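Local coordinates for putative molybdenum cofactor biosynthesis protein (Corynebacterium diphtheriae, PDB 2G2C) that probably takes part in molybdenum cofactor biosynthesis through a domain of the molybdopterin-binding family, though its own activity is not established, at residues 49-54 and 59-64; 133-138 and 158-163; 27-32 and 144-149; 70-75 and 148-153; 118-123 and 138-143. All coordinates share one frame; numbering follows the deposited sequence. Where two conformers were deposited one is given.

Overall arrangement
Four contacts reach one mixed sheet; contact 3 joins two helices of the layer on it. Contact 4 is the most central, about 5 Å from the chain's centre, and is wholly apolar, with two aromatic rings among its four buried residues. Contact 3 continues the same layer, sharing helix 143-153, and Leu30 CD2 touches Ile74 CD1 between the two. Contact 2 lies about 9 Å from contact 4, centre to centre, and extends the core to helix 157-165. Contact 1 is a surface contact of only three side chains, involving the outermost strand 42-51. Contact 5 differs in chemistry: two hydrogen bonds join a loop to strand 135-139, which contact 2 also uses.

Contact 1: 49-54 and 59-64; sequences VVVPEG and VEAIAT
Val49 and Val51 meet Ala61 without any ring or planar side-chain group between them, so there are no faces or edges to assign; the contact is methyl against methyl. It belongs to a beta-alpha-beta crossover: strand 42-51 leads through helix 55-67 to strand 72-76, a parallel strand of the same sheet, with strand 5-13 lying between the two. The segments are close in sequence, and a short turn at Pro52 to Gly54 brings the helix back over the strand it has just left. Gly54 takes the N-cap position, with a positive phi of 142°, and Pro52 O is hydrogen-bonded by Thr57 OG1, which ties the turn to the first turn of the helix. Val49 and Val51, two residues apart on the strand, put their side chains on the same side, toward the helix, while Val50 between them reaches helix 15-19. Ile11 of strand 5-13 also touches Ala61, so the helix leans on two strands here. With an alanine at this position, Val51 CA and Ala61 CA are 7.7 Å apart, consistent with its small side chain. Its methyl faces both valines, with Val49 CG2 at 4.3 Å from Ala61 CB. The nearer methyl is Val51 CG1, anti to the valine's carbonyl carbon (chi1 -62°), which ends 4.0 Å from Ala61 CB.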
# COMPACT_ATOMS: atom_id res chain seq x y z
N VAL A 49 -9.47 -2.61 5.43
CA VAL A 49 -9.63 -3.96 5.94
C VAL A 49 -8.37 -4.40 6.69
O VAL A 49 -7.30 -3.79 6.54
CB VAL A 49 -9.95 -5.00 4.80
CG1 VAL A 49 -11.16 -4.54 3.98
CG2 VAL A 49 -8.75 -5.14 3.87
N VAL A 50 -8.54 -5.43 7.52
CA VAL A 50 -7.43 -6.14 8.13
C VAL A 50 -7.56 -7.57 7.61
O VAL A 50 -8.67 -8.17 7.65
CB VAL A 50 -7.52 -6.15 9.67
CG1 VAL A 50 -6.37 -7.02 10.24
CG2 VAL A 50 -7.50 -4.72 10.20
N VAL A 51 -6.46 -8.14 7.14
CA VAL A 51 -6.48 -9.54 6.71
C VAL A 51 -5.35 -10.29 7.41
O VAL A 51 -4.33 -9.69 7.78
CB VAL A 51 -6.33 -9.64 5.13
CG1 VAL A 51 -7.51 -8.95 4.45
CG2 VAL A 51 -4.98 -9.08 4.64
N PRO A 52 -5.51 -11.61 7.59
CA PRO A 52 -4.41 -12.42 8.06
C PRO A 52 -3.26 -12.39 7.03
O PRO A 52 -3.46 -12.07 5.84
CB PRO A 52 -4.98 -13.85 8.10
CG PRO A 52 -6.46 -13.68 8.05
CD PRO A 52 -6.74 -12.39 7.34
N GLU A 53 -2.08 -12.78 7.48
CA GLU A 53 -0.94 -12.90 6.57
C GLU A 53 -1.16 -13.96 5.51
O GLU A 53 -1.84 -14.96 5.75
CB GLU A 53 0.32 -13.24 7.35
CG GLU A 53 0.63 -12.15 8.29
CD GLU A 53 1.97 -11.55 8.07
OE1 GLU A 53 2.43 -11.56 6.88
OE2 GLU A 53 2.55 -11.07 9.08
N GLY A 54 -0.54 -13.78 4.36
CA GLY A 54 -0.51 -14.84 3.36
C GLY A 54 -0.64 -14.27 1.95
O GLY A 54 -1.03 -13.11 1.77
N VAL A 59 -3.85 -11.08 -1.95
CA VAL A 59 -4.40 -11.04 -3.32
C VAL A 59 -5.89 -10.72 -3.34
O VAL A 59 -6.33 -9.88 -4.13
CB VAL A 59 -4.15 -12.37 -4.12
CG1 VAL A 59 -4.99 -12.38 -5.44
CG2 VAL A 59 -2.68 -12.52 -4.40
N GLU A 60 -6.66 -11.40 -2.48
CA GLU A 60 -8.11 -11.17 -2.47
C GLU A 60 -8.41 -9.72 -2.09
O GLU A 60 -9.25 -9.08 -2.69
CB GLU A 60 -8.79 -12.12 -1.50
CG GLU A 60 -10.25 -11.92 -1.39
CD GLU A 60 -10.88 -12.87 -0.39
OE1 GLU A 60 -10.30 -13.10 0.73
OE2 GLU A 60 -11.95 -13.41 -0.73
N ALA A 61 -7.72 -9.22 -1.06
CA ALA A 61 -7.94 -7.83 -0.63
C ALA A 61 -7.58 -6.79 -1.71
O ALA A 61 -8.29 -5.79 -1.88
CB ALA A 61 -7.19 -7.57 0.67
N ILE A 62 -6.45 -7.01 -2.41
CA ILE A 62 -6.08 -6.07 -3.45
C ILE A 62 -7.05 -6.12 -4.64
O ILE A 62 -7.47 -5.06 -5.14
CB ILE A 62 -4.64 -6.33 -3.95
CG1 ILE A 62 -3.63 -6.02 -2.81
CG2 ILE A 62 -4.34 -5.48 -5.14
CD1 ILE A 62 -2.14 -6.38 -3.15
N ALA A 63 -7.38 -7.33 -5.10
CA ALA A 63 -8.27 -7.49 -6.25
C ALA A 63 -9.64 -6.85 -5.91
O ALA A 63 -10.26 -6.18 -6.74
CB ALA A 63 -8.45 -8.95 -6.57
N THR A 64 -10.12 -7.07 -4.68
CA THR A 64 -11.38 -6.46 -4.26
C THR A 64 -11.31 -4.92 -4.29
O THR A 64 -12.22 -4.24 -4.80
CB THR A 64 -11.78 -6.97 -2.86
OG1 THR A 64 -12.09 -8.37 -2.95
CG2 THR A 64 -12.97 -6.20 -2.37

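Contact 2: 133-138 and 158-163; sequences AALIVN and PNIFEG
Leu135 is the centre of this contact, meeting Ile160 with its two methyls and Phe161 with its CB. The delta methyl of Ile160 faces the fork of the leucine: Ile160 CD1 is 4.0 Å from Leu135 CD2 and 4.2 Å from Leu135 CD1, and the two side chains run at about a right angle to one another. Leu135 CG stands anti to the backbone N (chi1 173°), which carries the fork out toward the helix. Phe161 comes in beside it at an oblique angle, its para carbon nearest, with Phe161 CZ 4.2 Å from Leu135 CB. Near the plane of the ring, at its edge, lies Ala133 O, 4.4 Å from Phe161 CE1. Arg71 organises the next shell: its NE donates to Ala133 O, its NH2 forms a salt bridge with Asp165 at the end of the helix, and its own carbonyl accepts from Leu135 N. Thus the backbone oxygen at the phenyl edge already has a polar partner, and one side chain links the loop before the strand to the helix. Further out, Phe72, Val124 and Val126 of the flanking strands touch Leu135, and Ile157 adds a third residue of the same helix. The whole is an alpha/beta domain with its C-terminal helix, 157-165, packed against the start of strand 135-139.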
# COMPACT_ATOMS: atom_id res chain seq x y z
N ALA A 133 -5.46 3.12 -14.12
CA ALA A 133 -4.41 2.37 -13.39
C ALA A 133 -4.37 2.79 -11.93
O ALA A 133 -4.68 3.94 -11.63
CB ALA A 133 -3.05 2.58 -14.04
N ALA A 134 -4.00 1.86 -11.05
CA ALA A 134 -3.84 2.14 -9.64
C ALA A 134 -2.37 2.09 -9.24
O ALA A 134 -1.57 1.38 -9.86
CB ALA A 134 -4.63 1.15 -8.81
N LEU A 135 -2.03 2.85 -8.21
CA LEU A 135 -0.72 2.79 -7.56
C LEU A 135 -0.85 1.95 -6.29
O LEU A 135 -1.75 2.21 -5.49
CB LEU A 135 -0.32 4.19 -7.15
CG LEU A 135 0.95 4.33 -6.31
CD1 LEU A 135 2.22 3.93 -7.11
CD2 LEU A 135 1.04 5.79 -5.82
N ILE A 136 0.00 0.94 -6.11
CA ILE A 136 -0.02 0.11 -4.92
C ILE A 136 1.31 0.30 -4.22
O ILE A 136 2.38 0.28 -4.89
CB ILE A 136 -0.23 -1.38 -5.29
CG1 ILE A 136 -1.49 -1.55 -6.15
CG2 ILE A 136 -0.34 -2.24 -4.01
CD1 ILE A 136 -1.74 -2.96 -6.54
N VAL A 137 1.26 0.49 -2.90
CA VAL A 137 2.46 0.74 -2.08
C VAL A 137 2.41 -0.22 -0.91
O VAL A 137 1.40 -0.25 -0.18
CB VAL A 137 2.45 2.20 -1.53
CG1 VAL A 137 3.53 2.42 -0.45
CG2 VAL A 137 2.61 3.20 -2.65
N ASN A 138 3.48 -0.99 -0.72
CA ASN A 138 3.62 -1.87 0.47
C ASN A 138 4.43 -1.15 1.54
O ASN A 138 5.63 -0.88 1.33
CB ASN A 138 4.43 -3.13 0.13
CG ASN A 138 3.78 -4.03 -0.90
OD1 ASN A 138 4.51 -4.78 -1.54
ND2 ASN A 138 2.45 -4.02 -1.02
N PRO A 158 0.92 13.44 -6.71
CA PRO A 158 0.43 14.28 -7.81
C PRO A 158 1.11 13.97 -9.15
O PRO A 158 0.44 13.92 -10.18
CB PRO A 158 0.78 15.71 -7.37
CG PRO A 158 1.18 15.61 -5.97
CD PRO A 158 1.33 14.25 -5.53
N ASN A 159 2.42 13.77 -9.13
CA ASN A 159 3.17 13.50 -10.36
C ASN A 159 2.83 12.16 -10.99
O ASN A 159 2.70 12.04 -12.21
CB ASN A 159 4.66 13.61 -10.05
CG ASN A 159 5.00 14.95 -9.42
OD1 ASN A 159 5.27 15.90 -10.14
ND2 ASN A 159 4.89 15.06 -8.10
N ILE A 160 2.67 11.15 -10.14
CA ILE A 160 2.23 9.82 -10.61
C ILE A 160 0.85 9.92 -11.30
O ILE A 160 0.69 9.43 -12.44
CB ILE A 160 2.24 8.79 -9.50
CG1 ILE A 160 3.71 8.60 -9.04
CG2 ILE A 160 1.63 7.47 -9.99
CD1 ILE A 160 3.91 7.70 -7.81
N PHE A 161 -0.14 10.53 -10.63
CA PHE A 161 -1.47 10.55 -11.21
C PHE A 161 -1.55 11.50 -12.40
O PHE A 161 -2.28 11.23 -13.35
CB PHE A 161 -2.52 10.81 -10.14
CG PHE A 161 -2.77 9.60 -9.28
CD1 PHE A 161 -3.45 8.51 -9.77
CD2 PHE A 161 -2.21 9.51 -8.01
CE1 PHE A 161 -3.62 7.36 -9.00
CE2 PHE A 161 -2.39 8.35 -7.23
CZ PHE A 161 -3.11 7.29 -7.73
N GLU A 162 -0.78 12.58 -12.36
CA GLU A 162 -0.73 13.42 -13.55
C GLU A 162 -0.19 12.62 -14.75
O GLU A 162 -0.72 12.75 -15.87
CB GLU A 162 0.12 14.67 -13.33
CG GLU A 162 0.16 15.62 -14.53
CD GLU A 162 0.74 16.97 -14.15
OE1 GLU A 162 0.80 17.86 -15.04
OE2 GLU A 162 1.12 17.14 -12.96
N GLY A 163 0.87 11.83 -14.53
CA GLY A 163 1.42 10.96 -15.58
C GLY A 163 0.42 9.91 -16.06
O GLY A 163 0.22 9.72 -17.28

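Contact 3: 27-32 and 144-149; sequences LPLLQR and GGITDT
In the helical layer on one face of the alpha/beta sheet, helices 26-34 and 143-153 lie side by side where Leu29 and Leu30 meet Ile146 and Thr147. Their segment axes come within 10.7 Å, and the N-to-C directions differ by just 24°, so the pair is close to parallel. Ile146 CG2 is the methyl shared by both leucines: Leu30 CD2 lies 3.7 Å from Ile146 CG2 and Leu29 CD2 lies 3.9 Å from that same atom. The approaches differ, since Leu29 and Ile146 slide past one another in opposite directions, whereas Leu30 crosses Ile146 at about a right angle. At the outer margin Leu29 CD2 also touches Thr147 CG2, at 4.0 Å. With the threonine's chi1 at 65°, OG1 turns back to its own helix while CG2 points to Leu29, and Thr147 OG1 donates to Gly144 O at 2.9 Å. That carbonyl receives Asp148 N as well, and both donors come from the same face of its plane. Ile146 also touches Ala26 and Leu33 of the same partner helix and, on its sheet side, Ala139. Leucine and isoleucine side chains packed between near-parallel helices that lie on the sheet are the arrangement of a layered alpha/beta fold.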
# COMPACT_ATOMS: atom_id res chain seq x y z
N LEU A 27 -4.09 1.93 10.50
CA LEU A 27 -5.24 2.59 9.89
C LEU A 27 -5.37 4.08 10.32
O LEU A 27 -5.40 4.98 9.47
CB LEU A 27 -6.53 1.79 10.21
CG LEU A 27 -7.84 2.47 9.87
CD1 LEU A 27 -7.95 2.83 8.37
CD2 LEU A 27 -8.96 1.59 10.34
N PRO A 28 -5.49 4.34 11.64
CA PRO A 28 -5.62 5.76 12.05
C PRO A 28 -4.41 6.61 11.72
O PRO A 28 -4.57 7.80 11.40
CB PRO A 28 -5.84 5.69 13.57
CG PRO A 28 -5.31 4.37 13.99
CD PRO A 28 -5.56 3.43 12.79
N LEU A 29 -3.23 6.00 11.77
CA LEU A 29 -2.03 6.72 11.35
C LEU A 29 -2.12 7.10 9.85
O LEU A 29 -1.95 8.28 9.48
CB LEU A 29 -0.74 5.95 11.67
CG LEU A 29 0.55 6.51 11.05
CD1 LEU A 29 0.81 7.96 11.48
CD2 LEU A 29 1.68 5.62 11.42
N LEU A 30 -2.40 6.11 9.01
CA LEU A 30 -2.58 6.41 7.55
C LEU A 30 -3.66 7.46 7.28
O LEU A 30 -3.47 8.32 6.40
CB LEU A 30 -2.87 5.13 6.75
CG LEU A 30 -1.61 4.25 6.62
CD1 LEU A 30 -1.99 2.79 6.34
CD2 LEU A 30 -0.62 4.81 5.56
N GLN A 31 -4.78 7.39 8.01
CA GLN A 31 -5.82 8.41 7.86
C GLN A 31 -5.29 9.81 8.20
O GLN A 31 -5.62 10.76 7.51
CB GLN A 31 -7.03 8.07 8.71
CG GLN A 31 -7.80 6.86 8.18
CD GLN A 31 -8.92 6.38 9.07
OE1 GLN A 31 -10.06 6.27 8.62
NE2 GLN A 31 -8.61 6.11 10.34
N ARG A 32 -4.45 9.92 9.24
CA ARG A 32 -3.84 11.22 9.57
C ARG A 32 -2.87 11.71 8.47
O ARG A 32 -2.85 12.91 8.11
CB ARG A 32 -3.11 11.15 10.94
CG ARG A 32 -4.05 10.96 12.11
CD ARG A 32 -3.34 10.78 13.44
NE ARG A 32 -4.35 10.93 14.49
CZ ARG A 32 -4.75 9.99 15.33
NH1 ARG A 32 -4.14 8.80 15.39
NH2 ARG A 32 -5.74 10.27 16.20
N GLY A 144 6.73 3.71 12.44
CA GLY A 144 7.89 4.41 11.89
C GLY A 144 8.13 4.06 10.43
O GLY A 144 8.42 4.93 9.61
N GLY A 145 7.96 2.78 10.09
CA GLY A 145 8.13 2.34 8.70
C GLY A 145 7.06 2.97 7.81
O GLY A 145 7.36 3.42 6.70
N ILE A 146 5.82 3.04 8.28
CA ILE A 146 4.75 3.69 7.52
C ILE A 146 5.06 5.17 7.29
O ILE A 146 4.82 5.70 6.21
CB ILE A 146 3.42 3.55 8.30
CG1 ILE A 146 2.95 2.10 8.21
CG2 ILE A 146 2.35 4.44 7.72
CD1 ILE A 146 1.89 1.73 9.24
N THR A 147 5.54 5.87 8.32
CA THR A 147 5.81 7.32 8.14
C THR A 147 6.97 7.58 7.17
O THR A 147 6.95 8.57 6.42
CB THR A 147 6.06 8.05 9.48
OG1 THR A 147 7.25 7.57 10.09
CG2 THR A 147 4.87 7.84 10.42
N ASP A 148 7.97 6.71 7.17
CA ASP A 148 9.08 6.80 6.22
C ASP A 148 8.61 6.51 4.78
O ASP A 148 9.01 7.19 3.82
CB ASP A 148 10.22 5.87 6.61
CG ASP A 148 11.05 6.41 7.76
OD1 ASP A 148 11.02 7.63 8.06
OD2 ASP A 148 11.73 5.58 8.40
N THR A 149 7.75 5.51 4.64
CA THR A 149 7.20 5.22 3.31
C THR A 149 6.41 6.41 2.81
O THR A 149 6.57 6.87 1.67
CB THR A 149 6.31 3.95 3.36
OG1 THR A 149 7.17 2.83 3.60
CG2 THR A 149 5.52 3.78 2.08

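Contact 4: 70-75 and 148-153; sequences ARFIIT and DTWAVI
Extended first torsions in both aromatic residues, with chi1 at 175° for Phe72 and likewise close to trans for Trp150, send the two rings out from strand and helix so that they meet in the layer between. Phe72 points toward the helix from its base, whereas Trp150 starts out across the line to the strand, and the length of its indole brings the ring to Phe72. The six-membered part of the indole does the touching: Trp150 CZ3 is 3.9 Å from Phe72 CE2 and an equal 3.9 Å from Phe72 CZ. Phe72 CE2 stands at the indole's edge, near its plane, and the two ring planes are inclined by about 64°. Ile74, two residues on and directed the same way, adds a methyl at the same indole edge, with Ile74 CD1 4.3 Å from Trp150 CE3. Ile153, three residues on from Trp150, reaches another part of the phenyl rim obliquely, from the same side of its plane, Ile153 CG2 lying 4.4 Å from Phe72 CE1. All four residues are buried. Leu33 and Met34 of helix 26-34 pack on Trp150, whose rings also meet Tyr43, while Leu135 and Val137 of the adjacent strand touch Phe72. Bulky aromatic side chains fill the 11.7 Å between the axes of strand 72-75 and the helix segment, which run nearly antiparallel at 156°: the sense of a helix returning over parallel strands in an alpha/beta sheet core.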
# COMPACT_ATOMS: atom_id res chain seq x y z
N ALA A 70 -10.61 1.50 -6.39
CA ALA A 70 -9.46 2.18 -5.76
C ALA A 70 -8.32 2.39 -6.76
O ALA A 70 -7.96 1.48 -7.52
CB ALA A 70 -8.97 1.38 -4.58
N ARG A 71 -7.81 3.61 -6.75
CA ARG A 71 -6.63 3.93 -7.57
C ARG A 71 -5.34 4.10 -6.74
O ARG A 71 -4.28 4.25 -7.29
CB ARG A 71 -6.88 5.12 -8.50
CG ARG A 71 -7.96 4.78 -9.54
CD ARG A 71 -7.96 5.83 -10.63
NE ARG A 71 -6.71 5.87 -11.38
CZ ARG A 71 -6.22 6.95 -11.99
NH1 ARG A 71 -6.91 8.12 -11.99
NH2 ARG A 71 -5.03 6.87 -12.61
N PHE A 72 -5.48 4.07 -5.41
CA PHE A 72 -4.32 4.12 -4.53
C PHE A 72 -4.60 3.09 -3.46
O PHE A 72 -5.63 3.17 -2.79
CB PHE A 72 -4.14 5.51 -3.91
CG PHE A 72 -3.03 5.56 -2.90
CD1 PHE A 72 -1.74 5.18 -3.25
CD2 PHE A 72 -3.26 5.94 -1.58
CE1 PHE A 72 -0.69 5.20 -2.31
CE2 PHE A 72 -2.20 5.95 -0.64
CZ PHE A 72 -0.94 5.60 -1.01
N ILE A 73 -3.73 2.09 -3.36
CA ILE A 73 -3.88 1.04 -2.38
C ILE A 73 -2.61 0.99 -1.59
O ILE A 73 -1.52 0.88 -2.18
CB ILE A 73 -4.09 -0.34 -3.09
CG1 ILE A 73 -5.39 -0.30 -3.90
CG2 ILE A 73 -4.10 -1.46 -2.04
CD1 ILE A 73 -5.68 -1.56 -4.75
N ILE A 74 -2.73 1.11 -0.27
CA ILE A 74 -1.54 1.02 0.58
C ILE A 74 -1.74 -0.16 1.55
O ILE A 74 -2.79 -0.26 2.18
CB ILE A 74 -1.21 2.35 1.29
CG1 ILE A 74 0.13 2.20 2.07
CG2 ILE A 74 -2.36 2.79 2.16
CD1 ILE A 74 0.89 3.52 2.25
N THR A 75 -0.75 -1.05 1.60
CA THR A 75 -0.78 -2.19 2.53
C THR A 75 0.20 -1.88 3.66
O THR A 75 1.18 -1.13 3.48
CB THR A 75 -0.37 -3.51 1.85
OG1 THR A 75 1.00 -3.46 1.40
CG2 THR A 75 -1.28 -3.79 0.62
N ASP A 148 7.97 6.71 7.17
CA ASP A 148 9.08 6.80 6.22
C ASP A 148 8.61 6.51 4.78
O ASP A 148 9.01 7.19 3.82
CB ASP A 148 10.22 5.87 6.61
CG ASP A 148 11.05 6.41 7.76
OD1 ASP A 148 11.02 7.63 8.06
OD2 ASP A 148 11.73 5.58 8.40
N THR A 149 7.75 5.51 4.64
CA THR A 149 7.20 5.22 3.31
C THR A 149 6.41 6.41 2.81
O THR A 149 6.57 6.87 1.67
CB THR A 149 6.31 3.95 3.36
OG1 THR A 149 7.17 2.83 3.60
CG2 THR A 149 5.52 3.78 2.08
N TRP A 150 5.55 6.94 3.69
CA TRP A 150 4.70 8.06 3.34
C TRP A 150 5.52 9.29 2.95
O TRP A 150 5.18 10.02 2.02
CB TRP A 150 3.76 8.40 4.51
CG TRP A 150 2.73 9.32 4.05
CD1 TRP A 150 2.69 10.69 4.23
CD2 TRP A 150 1.55 8.98 3.30
NE1 TRP A 150 1.57 11.20 3.67
CE2 TRP A 150 0.85 10.18 3.08
CE3 TRP A 150 1.04 7.78 2.80
CZ2 TRP A 150 -0.36 10.23 2.37
CZ3 TRP A 150 -0.19 7.80 2.10
CH2 TRP A 150 -0.86 9.03 1.89
N ALA A 151 6.61 9.55 3.68
CA ALA A 151 7.46 10.71 3.38
C ALA A 151 7.98 10.71 1.97
O ALA A 151 8.20 11.76 1.37
CB ALA A 151 8.63 10.78 4.37
N VAL A 152 8.23 9.51 1.44
CA VAL A 152 8.72 9.42 0.06
C VAL A 152 7.58 9.45 -0.96
O VAL A 152 7.67 10.10 -2.02
CB VAL A 152 9.57 8.17 -0.13
CG1 VAL A 152 9.86 7.92 -1.64
CG2 VAL A 152 10.88 8.29 0.71
N ILE A 153 6.51 8.71 -0.67
CA ILE A 153 5.41 8.60 -1.66
C ILE A 153 4.60 9.87 -1.76
O ILE A 153 4.22 10.29 -2.85
CB ILE A 153 4.46 7.43 -1.27
CG1 ILE A 153 5.25 6.12 -1.31
CG2 ILE A 153 3.16 7.40 -2.15
CD1 ILE A 153 5.75 5.71 -2.67

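Contact 5: 118-123 and 138-143; sequences GLSRGI and NAPSSS
Ile123 and Asn138 lie side by side, their side chains pointing the same way, and two hydrogen bonds link them. Ile123 N donates to the amide oxygen, 2.9 Å from Asn138 OD1 and nearly straight at 167°, although the nitrogen stands 32° out of the amide plane. In return Asn138 N gives a bond to Ile123 O, also 2.9 Å long and almost in line with the C=O. Ile123 CG1 also comes within 3.4 Å of Asn138 OD1, its chi1 of 63° placing it between the backbone N and the carbonyl carbon. The asparagine thus acts as a bridge where strand 135-139 approaches its antiparallel neighbour 124-126, and its amide rotation is fixed further by ND2, which bonds Thr75 OG1 and Thr91 OG1. Gly122 packs over the stem of that side chain, Gly122 CA being 3.5 Å from Asn138 CB. Ahead of it the loop forms an ST turn, Gly122 N donating to Ser120 OG at 3.2 Å. Arg121 leads away to a salt bridge with Glu89. Farther along the strand's exit, Ser120 OG approaches Pro140 CG at 4.2 Å, and a bound sodium ion lies about 4 Å from the side chain of Pro140.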
# COMPACT_ATOMS: atom_id res chain seq x y z
N GLY A 118 15.93 -2.87 6.15
CA GLY A 118 16.62 -3.74 5.20
C GLY A 118 15.88 -5.01 4.86
O GLY A 118 15.96 -5.50 3.74
N LEU A 119 15.16 -5.53 5.86
CA LEU A 119 14.35 -6.73 5.74
C LEU A 119 13.01 -6.53 5.06
O LEU A 119 12.36 -7.52 4.69
CB LEU A 119 14.07 -7.24 7.14
CG LEU A 119 15.38 -7.41 7.87
CD1 LEU A 119 15.10 -7.48 9.33
CD2 LEU A 119 16.07 -8.67 7.31
N SER A 120 12.55 -5.28 4.93
CA SER A 120 11.32 -5.05 4.14
C SER A 120 11.54 -5.25 2.63
O SER A 120 12.45 -4.69 1.97
CB SER A 120 10.66 -3.69 4.42
OG SER A 120 9.52 -3.49 3.55
N ARG A 121 10.67 -6.09 2.11
CA ARG A 121 10.73 -6.44 0.72
C ARG A 121 9.56 -5.75 0.04
O ARG A 121 9.20 -6.12 -1.07
CB ARG A 121 10.60 -7.93 0.64
CG ARG A 121 11.69 -8.63 1.44
CD ARG A 121 11.62 -10.12 1.24
NE ARG A 121 10.30 -10.61 1.67
CZ ARG A 121 9.36 -11.07 0.84
NH1 ARG A 121 9.58 -11.09 -0.48
NH2 ARG A 121 8.19 -11.48 1.34
N GLY A 122 8.95 -4.76 0.71
CA GLY A 122 7.75 -4.12 0.16
C GLY A 122 8.03 -3.47 -1.17
O GLY A 122 9.10 -2.87 -1.34
N ILE A 123 7.08 -3.61 -2.12
CA ILE A 123 7.26 -2.99 -3.43
C ILE A 123 6.31 -1.81 -3.65
O ILE A 123 5.36 -1.59 -2.89
CB ILE A 123 7.20 -4.03 -4.59
CG1 ILE A 123 5.83 -4.68 -4.63
CG2 ILE A 123 8.35 -5.04 -4.42
CD1 ILE A 123 5.63 -5.54 -5.88
N ASN A 138 3.48 -0.99 -0.72
CA ASN A 138 3.62 -1.87 0.47
C ASN A 138 4.43 -1.15 1.54
O ASN A 138 5.63 -0.88 1.33
CB ASN A 138 4.43 -3.13 0.13
CG ASN A 138 3.78 -4.03 -0.90
OD1 ASN A 138 4.51 -4.78 -1.54
ND2 ASN A 138 2.45 -4.02 -1.02
N ALA A 139 3.80 -0.85 2.68
CA ALA A 139 4.54 -0.34 3.84
C ALA A 139 4.79 -1.43 4.88
O ALA A 139 4.10 -2.44 4.91
CB ALA A 139 3.77 0.80 4.49
N PRO A 140 5.81 -1.24 5.73
CA PRO A 140 5.99 -2.17 6.86
C PRO A 140 4.85 -2.08 7.87
O PRO A 140 3.99 -1.19 7.74
CB PRO A 140 7.31 -1.69 7.51
CG PRO A 140 7.98 -0.82 6.43
CD PRO A 140 6.84 -0.19 5.67
N SER A 141 4.87 -2.97 8.86
CA SER A 141 3.82 -2.97 9.87
C SER A 141 4.00 -1.82 10.87
O SER A 141 3.02 -1.34 11.44
CB SER A 141 3.85 -4.28 10.65
OG SER A 141 5.15 -4.51 11.17
N SER A 142 5.25 -1.40 11.07
CA SER A 142 5.54 -0.42 12.12
C SER A 142 5.11 0.99 11.76
O SER A 142 5.17 1.42 10.60
CB SER A 142 7.04 -0.44 12.43
OG SER A 142 7.76 0.21 11.42
N SER A 143 4.75 1.75 12.79
CA SER A 143 4.36 3.11 12.53
C SER A 143 5.52 3.90 11.93
O SER A 143 5.31 4.68 10.99
CB SER A 143 3.79 3.75 13.80
OG SER A 143 2.58 3.07 14.16